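Local coordinates for secretion protein Snm4 (Mycobacterium xenopi, PDB 7B7J) that supplies the cytosolic ubiquitin-like domain of EccD5, a component of the mycobacterial ESX-5 type VII secretion pore complex, at residues A24-D29 against R99-F104; A40-M45 against L87-Q92; P18-V23 against A33-A38. One frame throughout, in Å; residues are numbered along the deposited sequence.

In the fold
All three contacts belong to one ubiquitin-like domain and are partly buried. Contacts 1 and 3 share strand 20-27: contact 3 zips its first half antiparallel to strand 30-37, contact 1 joins its second half in parallel to strand 99-107. Contact 1 is the most central, its centre about 6 Å from the chain's centre; contact 3 has the most exposed residues, six of eleven. Regular backbone bonds carry both sheet contacts, whereas contact 2, between segment 40-45 and loop 87-92, depends on a single direct bond, a water and apolar tips. Thr-90 of contact 2 probably bonds Ala-38, just after strand 30-37, while Leu-89 touches Asp-37 at its end and Leu-100 of contact 1.

Contact 1 of 3, residues A24-D29 against R99-F104; sequences AIMAAD and RLWLKF
Three backbone hydrogen bonds tie Ala-24 and Met-26 to Leu-100 and Leu-102, joining strands 20-27 and 99-107 in parallel. Leu-100 N gives to Ala-24 O at 2.9 Å, Met-26 N to Leu-100 O at 2.8 Å, and Leu-102 N to Met-26 O at 3.1 Å. Met-26 O also accepts from a water, which donates to Leu-102 O as well, so two donors grip that carbonyl where the strands begin to part.

On the face bearing Ala-24, Met-26, Arg-99 and Trp-101, the contact is aromatic and aliphatic. Met-26 lies beside the indole, both side chains pointing the same way; its CB sits over the five-membered ring, 3.7 Å from the centroid, in a CH-pi contact, and CG rests 3.6 Å from Trp-101 CE2. The bend at chi2 (-69°) then brings SD to Arg-99, leaving it above the indole in a distant Met-aromatic contact. SD approaches the guanidinium at its edge, 4.1 Å from Arg-99 NE, while Arg-99 NH2 is held by Gln-31.

The other face is purely apolar. Ile-25 CD1 comes to 4.1 Å from Leu-100 CB and Ile-25 CG2 meets Leu-102 CB.

This is the central parallel pairing of the ubiquitin-like beta-grasp sheet. Its chemistry divides by face: on one, Ile-25 meets Leu-49 of helix 42-60, while Leu-100 and Leu-102 pack on Leu-75 of strand 70-76; along the other, partly exposed, pack methionine, indole and the arginine's methylenes.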
loop_
_atom_site.group_PDB
_atom_site.type_symbol
_atom_site.label_atom_id
_atom_site.label_comp_id
_atom_site.label_asym_id
_atom_site.label_seq_id
_atom_site.Cartn_x
_atom_site.Cartn_y
_atom_site.Cartn_z
ATOM N N ALA A 24 7.155 -3.679 -3.862
ATOM C CA ALA A 24 6.637 -4.875 -3.205
ATOM C C ALA A 24 5.658 -4.454 -2.070
ATOM O O ALA A 24 6.097 -3.608 -1.271
ATOM C CB ALA A 24 7.774 -5.571 -2.700
ATOM N N ILE A 25 4.410 -4.866 -2.169
ATOM C CA ILE A 25 3.376 -4.605 -1.149
ATOM C C ILE A 25 3.156 -5.821 -0.239
ATOM O O ILE A 25 2.941 -6.937 -0.817
ATOM C CB ILE A 25 2.056 -4.075 -1.781
ATOM C CG1 ILE A 25 2.377 -2.934 -2.724
ATOM C CG2 ILE A 25 1.100 -3.722 -0.709
ATOM C CD1 ILE A 25 2.819 -1.679 -2.063
ATOM N N MET A 26 3.344 -5.637 1.071
ATOM C CA MET A 26 3.053 -6.775 1.950
ATOM C C MET A 26 1.611 -6.567 2.424
ATOM O O MET A 26 1.332 -5.503 3.089
ATOM C CB MET A 26 4.052 -6.858 3.065
ATOM C CG MET A 26 5.426 -6.855 2.656
ATOM S SD MET A 26 5.806 -8.433 1.782
ATOM C CE MET A 26 5.426 -9.723 2.899
ATOM N N ALA A 27 0.781 -7.637 2.391
ATOM C CA ALA A 27 -0.593 -7.564 2.945
ATOM C C ALA A 27 -0.885 -8.913 3.473
ATOM O O ALA A 27 -0.704 -9.900 2.713
ATOM C CB ALA A 27 -1.595 -7.280 1.821
ATOM N N ALA A 28 -1.399 -9.111 4.657
ATOM C CA ALA A 28 -1.725 -10.448 5.133
ATOM C C ALA A 28 -0.590 -11.458 4.919
ATOM O O ALA A 28 -0.926 -12.606 4.591
ATOM C CB ALA A 28 -3.010 -11.001 4.482
ATOM N N ASP A 29 0.712 -11.121 5.203
ATOM C CA ASP A 29 1.843 -12.010 5.032
ATOM C C ASP A 29 2.043 -12.412 3.609
ATOM O O ASP A 29 2.915 -13.262 3.410
ATOM C CB ASP A 29 1.709 -13.131 5.994
ATOM C CG ASP A 29 1.701 -12.661 7.433
ATOM O OD1 ASP A 29 2.647 -11.948 7.898
ATOM O OD2 ASP A 29 0.741 -13.088 8.073
ATOM N N ARG A 99 9.916 -2.049 -0.427
ATOM C CA ARG A 99 8.847 -2.835 0.080
ATOM C C ARG A 99 8.075 -1.941 1.132
ATOM O O ARG A 99 8.724 -1.253 1.980
ATOM C CB ARG A 99 9.352 -4.078 0.830
ATOM C CG ARG A 99 8.327 -5.014 1.311
ATOM C CD ARG A 99 8.978 -6.267 1.798
ATOM N NE ARG A 99 9.492 -7.114 0.629
ATOM C CZ ARG A 99 10.707 -7.146 0.174
ATOM N NH1 ARG A 99 11.670 -6.738 0.963
ATOM N NH2 ARG A 99 10.920 -7.756 -0.983
ATOM N N LEU A 100 6.753 -2.013 1.030
ATOM C CA LEU A 100 5.780 -1.241 1.872
ATOM C C LEU A 100 4.743 -2.188 2.457
ATOM O O LEU A 100 4.405 -3.160 1.811
ATOM C CB LEU A 100 5.092 -0.197 1.002
ATOM C CG LEU A 100 5.920 0.860 0.314
ATOM C CD1 LEU A 100 4.986 1.732 -0.529
ATOM C CD2 LEU A 100 6.747 1.598 1.375
ATOM N N TRP A 101 4.271 -1.941 3.662
ATOM C CA TRP A 101 3.253 -2.709 4.330
ATOM C C TRP A 101 1.940 -1.912 4.317
ATOM O O TRP A 101 1.886 -0.825 4.671
ATOM C CB TRP A 101 3.698 -3.054 5.732
ATOM C CG TRP A 101 4.687 -4.214 5.815
ATOM C CD1 TRP A 101 4.419 -5.423 6.390
ATOM C CD2 TRP A 101 6.126 -4.216 5.534
ATOM N NE1 TRP A 101 5.501 -6.255 6.364
ATOM C CE2 TRP A 101 6.592 -5.554 5.846
ATOM C CE3 TRP A 101 7.016 -3.206 5.055
ATOM C CZ2 TRP A 101 7.971 -5.904 5.703
ATOM C CZ3 TRP A 101 8.337 -3.584 4.848
ATOM C CH2 TRP A 101 8.750 -4.862 5.183
ATOM N N LEU A 102 0.926 -2.556 3.804
ATOM C CA LEU A 102 -0.397 -1.906 3.778
ATOM C C LEU A 102 -1.064 -2.218 5.080
ATOM O O LEU A 102 -1.291 -3.442 5.412
ATOM C CB LEU A 102 -1.130 -2.449 2.553
ATOM C CG LEU A 102 -2.541 -1.885 2.343
ATOM C CD1 LEU A 102 -2.579 -0.365 2.167
ATOM C CD2 LEU A 102 -3.100 -2.622 1.097
ATOM N N LYS A 103 -1.408 -1.215 5.927
ATOM C CA LYS A 103 -1.781 -1.481 7.287
ATOM C C LYS A 103 -3.030 -0.577 7.567
ATOM O O LYS A 103 -3.129 0.487 7.052
ATOM C CB LYS A 103 -0.639 -1.027 8.247
ATOM C CG LYS A 103 0.608 -1.869 8.232
ATOM C CD LYS A 103 1.626 -1.617 9.187
ATOM C CE LYS A 103 1.356 -2.413 10.456
ATOM N NZ LYS A 103 1.988 -1.748 11.630
ATOM N N PHE A 104 -3.856 -1.001 8.464
ATOM C CA PHE A 104 -5.081 -0.285 8.882
ATOM C C PHE A 104 -4.854 0.210 10.284
ATOM O O PHE A 104 -4.539 -0.528 11.149
ATOM C CB PHE A 104 -6.335 -1.147 8.812
ATOM C CG PHE A 104 -7.643 -0.452 9.084
ATOM C CD1 PHE A 104 -8.173 0.525 8.250
ATOM C CD2 PHE A 104 -8.276 -0.605 10.294
ATOM C CE1 PHE A 104 -9.323 1.241 8.490
ATOM C CE2 PHE A 104 -9.444 0.104 10.566
ATOM C CZ PHE A 104 -9.970 1.058 9.683
HETATM O O HOH W 1 0.850 -5.736 5.981
#

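Contact 2 of 3, residues A40-M45 against L87-Q92; sequences APISVM and LSLTEQ
Leu-87 O is approached by two nitrogens, one from the backbone and one from a side chain. Ile-42 N gives it a hydrogen bond of 3.0 Å, nearly straight at hydrogen (163°) but arriving from above the carbonyl plane. Gln-92 NE2 lies 3.1 Å from the same oxygen, and donates a weak hydrogen bond to Ser-88 O. The other end of this amide is fixed too, since Gln-92 OE1 accepts from Arg-84 N.

Two residues from the Ile-42 bond along each segment, a water bridges the two: it donates to Ala-40 O and accepts from Leu-89 N. Ala-40 O also takes a CA-H...O contact from Ser-88.

Loop 87-92 braces itself across its own turn. Ser-88 OG accepts from Glu-91 N in an ST motif, with chi1 of 73° placing the hydroxyl between the backbone N and the carbonyl carbon. In return Ser-88 N donates to Glu-91 OE1 at 2.9 Å, on the anti lone pair of the carboxylate; the two reciprocal bonds brace the turn 88-91.

The apolar part begins at Ile-42: with CG1 anti to the carbonyl carbon (chi1 -59°), CG1 comes to 3.2 Å from Leu-87 O. It also passes 3.5 Å from Gln-92 NE2, and CD1 meets Leu-89 CD2 at 3.6 Å, the two side chains crossing at about a right angle. Met-45, bent at chi3, brings CE to 4.0 Å from the other methyl, Leu-89 CD1.

The backbone bond and the water thus join segment 40-45, which leads into helix 42-60, to a self-braced loop. Leu-89, clasped by Ile-42 and Met-45, is buried and also meets Leu-100, Leu-36 and Ala-21.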
loop_
_atom_site.group_PDB
_atom_site.type_symbol
_atom_site.label_atom_id
_atom_site.label_comp_id
_atom_site.label_asym_id
_atom_site.label_seq_id
_atom_site.Cartn_x
_atom_site.Cartn_y
_atom_site.Cartn_z
ATOM N N ALA A 40 2.286 10.259 -8.504
ATOM C CA ALA A 40 0.980 10.612 -7.906
ATOM C C ALA A 40 1.112 10.701 -6.405
ATOM O O ALA A 40 1.804 9.865 -5.821
ATOM C CB ALA A 40 0.021 9.521 -8.268
ATOM N N PRO A 41 0.289 11.534 -5.730
ATOM C CA PRO A 41 0.242 11.453 -4.275
ATOM C C PRO A 41 -0.224 10.101 -3.815
ATOM O O PRO A 41 -1.200 9.542 -4.406
ATOM C CB PRO A 41 -0.586 12.669 -3.944
ATOM C CG PRO A 41 -1.273 13.193 -5.121
ATOM C CD PRO A 41 -0.582 12.559 -6.298
ATOM N N ILE A 42 0.319 9.650 -2.718
ATOM C CA ILE A 42 -0.154 8.387 -2.094
ATOM C C ILE A 42 -1.661 8.351 -1.891
ATOM O O ILE A 42 -2.189 7.252 -2.044
ATOM C CB ILE A 42 0.663 8.088 -0.767
ATOM C CG1 ILE A 42 2.176 7.968 -1.018
ATOM C CG2 ILE A 42 0.082 6.988 0.126
ATOM C CD1 ILE A 42 2.650 7.063 -2.083
ATOM N N SER A 43 -2.198 9.427 -1.433
ATOM C CA SER A 43 -3.629 9.599 -1.135
ATOM C C SER A 43 -4.498 9.045 -2.275
ATOM O O SER A 43 -5.678 8.646 -1.985
ATOM C CB SER A 43 -3.981 10.962 -0.721
ATOM O OG SER A 43 -3.885 11.885 -1.806
ATOM N N VAL A 44 -4.123 9.278 -3.520
ATOM C CA VAL A 44 -5.053 8.857 -4.600
ATOM C C VAL A 44 -4.700 7.425 -4.931
ATOM O O VAL A 44 -5.525 6.722 -5.655
ATOM C CB VAL A 44 -4.935 9.723 -5.849
ATOM C CG1 VAL A 44 -5.317 11.145 -5.574
ATOM C CG2 VAL A 44 -3.617 9.523 -6.597
ATOM N N MET A 45 -3.671 6.741 -4.408
ATOM C CA MET A 45 -3.367 5.342 -4.698
ATOM C C MET A 45 -3.810 4.343 -3.649
ATOM O O MET A 45 -3.888 3.182 -3.923
ATOM C CB MET A 45 -1.857 5.171 -5.048
ATOM C CG MET A 45 -1.422 6.064 -6.358
ATOM S SD MET A 45 0.118 5.485 -6.952
ATOM C CE MET A 45 1.194 6.090 -5.681
ATOM N N LEU A 87 2.359 13.417 -0.638
ATOM C CA LEU A 87 3.599 13.329 -1.433
ATOM C C LEU A 87 3.601 12.035 -2.204
ATOM O O LEU A 87 2.912 10.984 -1.868
ATOM C CB LEU A 87 4.766 13.404 -0.449
ATOM C CG LEU A 87 5.005 14.654 0.375
ATOM C CD1 LEU A 87 6.238 14.358 1.164
ATOM C CD2 LEU A 87 5.214 15.843 -0.489
ATOM N N SER A 88 4.333 12.094 -3.311
ATOM C CA SER A 88 4.614 10.940 -4.198
ATOM C C SER A 88 5.532 9.884 -3.526
ATOM O O SER A 88 6.323 10.206 -2.639
ATOM C CB SER A 88 4.998 11.304 -5.653
ATOM O OG SER A 88 6.338 11.821 -5.554
ATOM N N LEU A 89 5.568 8.701 -4.199
ATOM C CA LEU A 89 6.631 7.739 -3.919
ATOM C C LEU A 89 8.004 8.404 -4.100
ATOM O O LEU A 89 8.896 8.243 -3.253
ATOM C CB LEU A 89 6.492 6.560 -4.840
ATOM C CG LEU A 89 5.264 5.705 -4.589
ATOM C CD1 LEU A 89 4.950 4.722 -5.771
ATOM C CD2 LEU A 89 5.290 4.958 -3.257
ATOM N N THR A 90 8.204 9.001 -5.278
ATOM C CA THR A 90 9.543 9.608 -5.564
ATOM C C THR A 90 9.909 10.610 -4.463
ATOM O O THR A 90 11.114 10.606 -4.021
ATOM C CB THR A 90 9.560 10.244 -6.959
ATOM O OG1 THR A 90 9.242 9.136 -7.799
ATOM C CG2 THR A 90 10.797 11.009 -7.361
ATOM N N GLU A 91 8.991 11.478 -4.141
ATOM C CA GLU A 91 9.318 12.546 -3.134
ATOM C C GLU A 91 9.647 11.943 -1.811
ATOM O O GLU A 91 10.381 12.639 -1.032
ATOM C CB GLU A 91 8.102 13.405 -3.007
ATOM C CG GLU A 91 7.935 14.414 -4.154
ATOM C CD GLU A 91 6.611 15.193 -4.141
ATOM O OE1 GLU A 91 5.536 14.659 -3.833
ATOM O OE2 GLU A 91 6.573 16.331 -4.594
ATOM N N GLN A 92 9.216 10.726 -1.470
ATOM C CA GLN A 92 9.403 10.072 -0.184
ATOM C C GLN A 92 10.552 9.093 -0.322
ATOM O O GLN A 92 10.650 8.203 0.542
ATOM C CB GLN A 92 8.081 9.475 0.337
ATOM C CG GLN A 92 7.123 10.607 0.520
ATOM C CD GLN A 92 5.868 10.078 1.109
ATOM O OE1 GLN A 92 5.793 10.012 2.370
ATOM N NE2 GLN A 92 4.843 9.889 0.318
HETATM O O HOH W 2 3.781 8.157 -6.397
#

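Contact 3 of 3, residues P18-V23 against A33-A38; sequences PQAAVV and AVVLDA
The N-terminal beta hairpin of the ubiquitin-like fold, strands 20-27 and 30-37, forms this contact at its open end, away from the turn. Val-23 and Val-34 make one hydrogen-bonded pair, Ala-21 and Leu-36 the other, each with both backbone bonds. In the first, Val-23 N reaches Val-34 O at 3.0 Å and Val-34 N reaches Val-23 O at 3.1 Å. In the second, Ala-21 N to Leu-36 O and its return bond both measure 2.9 Å; the former lies in the carbonyl plane, the latter is tilted 26° from it. Between them Val-22 faces Val-35 as a non-hydrogen-bonded pair.

Beyond Leu-36 the ladder changes. Ala-20 and Asp-37 still form a non-hydrogen-bonded pair, but their side chains diverge. Ala-38 N donates to Gln-19 O, at 3.2 Å, from above the carbonyl plane and 40° out of it. A water donates to that same oxygen and to Asp-37 OD1, linking the carboxylate to the residue just before the opposite strand; OD1 accepts from His-39 N as well.

Val-23 carries the buried face. With CG1 anti to the carbonyl carbon (chi1 -49°), CG2 falls between the backbone N and the carbonyl carbon and touches Val-34 CG2 at 3.5 Å, tighter than usual van der Waals contact, and Leu-36 CD1 at an equal 3.5 Å. Leu-36 crosses Val-23 at about a right angle, and Leu-89 lies against both Leu-36 and Ala-21. Over the other face, on the surface, Ala-20 CB meets Val-35 CG1 at 3.7 Å.

The two-bond pairs therefore end at Leu-36, and an out-of-plane bond follows where the chain leaves the sheet toward helix 42-60. Small and branched apolar residues line the core-facing side, and a water and the Asp-37 carboxylate join the chain at this end.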
loop_
_atom_site.group_PDB
_atom_site.type_symbol
_atom_site.label_atom_id
_atom_site.label_comp_id
_atom_site.label_asym_id
_atom_site.label_seq_id
_atom_site.Cartn_x
_atom_site.Cartn_y
_atom_site.Cartn_z
ATOM N N PRO A 18 5.503 8.397 -18.832
ATOM C CA PRO A 18 5.216 8.626 -17.371
ATOM C C PRO A 18 6.200 7.791 -16.545
ATOM O O PRO A 18 6.330 6.615 -16.889
ATOM C CB PRO A 18 3.821 8.031 -17.059
ATOM C CG PRO A 18 3.720 6.984 -18.178
ATOM C CD PRO A 18 4.293 7.742 -19.377
ATOM N N GLN A 19 6.741 8.302 -15.436
ATOM C CA GLN A 19 7.652 7.483 -14.593
ATOM C C GLN A 19 6.890 6.500 -13.700
ATOM O O GLN A 19 5.803 6.831 -13.224
ATOM C CB GLN A 19 8.596 8.349 -13.771
ATOM C CG GLN A 19 10.064 8.014 -13.954
ATOM C CD GLN A 19 10.940 9.156 -13.503
ATOM O OE1 GLN A 19 10.630 10.327 -13.715
ATOM N NE2 GLN A 19 12.047 8.816 -12.867
ATOM N N ALA A 20 7.493 5.336 -13.480
ATOM C CA ALA A 20 6.847 4.298 -12.659
ATOM C C ALA A 20 7.797 3.805 -11.578
ATOM O O ALA A 20 8.989 4.070 -11.681
ATOM C CB ALA A 20 6.439 3.151 -13.528
ATOM N N ALA A 21 7.246 3.175 -10.553
ATOM C CA ALA A 21 8.060 2.543 -9.496
ATOM C C ALA A 21 7.506 1.129 -9.406
ATOM O O ALA A 21 6.297 0.906 -9.202
ATOM C CB ALA A 21 7.922 3.345 -8.200
ATOM N N VAL A 22 8.395 0.150 -9.326
ATOM C CA VAL A 22 8.066 -1.256 -9.048
ATOM C C VAL A 22 8.287 -1.495 -7.521
ATOM O O VAL A 22 9.453 -1.425 -7.042
ATOM C CB VAL A 22 9.041 -2.104 -9.896
ATOM C CG1 VAL A 22 8.796 -3.620 -9.563
ATOM C CG2 VAL A 22 8.900 -1.810 -11.371
ATOM N N VAL A 23 7.180 -1.825 -6.832
ATOM C CA VAL A 23 7.191 -1.890 -5.385
ATOM C C VAL A 23 6.700 -3.249 -4.992
ATOM O O VAL A 23 5.800 -3.710 -5.615
ATOM C CB VAL A 23 6.445 -0.722 -4.832
ATOM C CG1 VAL A 23 6.780 0.654 -5.349
ATOM C CG2 VAL A 23 5.015 -0.727 -4.993
ATOM N N ALA A 33 3.754 -7.823 -6.115
ATOM C CA ALA A 33 4.568 -6.890 -6.877
ATOM C C ALA A 33 3.575 -6.016 -7.676
ATOM O O ALA A 33 2.679 -6.570 -8.401
ATOM C CB ALA A 33 5.444 -7.669 -7.847
ATOM N N VAL A 34 3.800 -4.715 -7.695
ATOM C CA VAL A 34 3.004 -3.816 -8.559
ATOM C C VAL A 34 3.843 -2.764 -9.176
ATOM O O VAL A 34 4.753 -2.336 -8.546
ATOM C CB VAL A 34 1.919 -3.141 -7.657
ATOM C CG1 VAL A 34 0.803 -4.085 -7.246
ATOM C CG2 VAL A 34 2.398 -2.494 -6.471
ATOM N N VAL A 35 3.394 -2.304 -10.261
ATOM C CA VAL A 35 3.876 -1.096 -10.980
ATOM C C VAL A 35 2.975 0.042 -10.651
ATOM O O VAL A 35 1.809 0.012 -11.051
ATOM C CB VAL A 35 4.093 -1.345 -12.458
ATOM C CG1 VAL A 35 4.750 -0.136 -13.125
ATOM C CG2 VAL A 35 4.980 -2.571 -12.907
ATOM N N LEU A 36 3.553 1.050 -10.000
ATOM C CA LEU A 36 2.756 2.256 -9.542
ATOM C C LEU A 36 3.252 3.562 -10.184
ATOM O O LEU A 36 4.441 3.718 -10.482
ATOM C CB LEU A 36 2.685 2.411 -8.105
ATOM C CG LEU A 36 2.176 1.255 -7.301
ATOM C CD1 LEU A 36 2.343 1.422 -5.766
ATOM C CD2 LEU A 36 0.734 1.055 -7.653
ATOM N N ASP A 37 2.362 4.496 -10.431
ATOM C CA ASP A 37 2.810 5.856 -10.839
ATOM C C ASP A 37 3.761 6.378 -9.734
ATOM O O ASP A 37 3.330 6.550 -8.611
ATOM C CB ASP A 37 1.604 6.760 -11.024
ATOM C CG ASP A 37 1.779 8.188 -11.550
ATOM O OD1 ASP A 37 2.645 8.861 -11.179
ATOM O OD2 ASP A 37 0.839 8.592 -12.152
ATOM N N ALA A 38 4.937 6.826 -10.149
ATOM C CA ALA A 38 6.050 7.386 -9.281
ATOM C C ALA A 38 5.758 8.830 -8.845
ATOM O O ALA A 38 6.552 9.273 -7.960
ATOM C CB ALA A 38 7.372 7.343 -10.096
HETATM O O HOH W 3 4.384 9.392 -13.446
#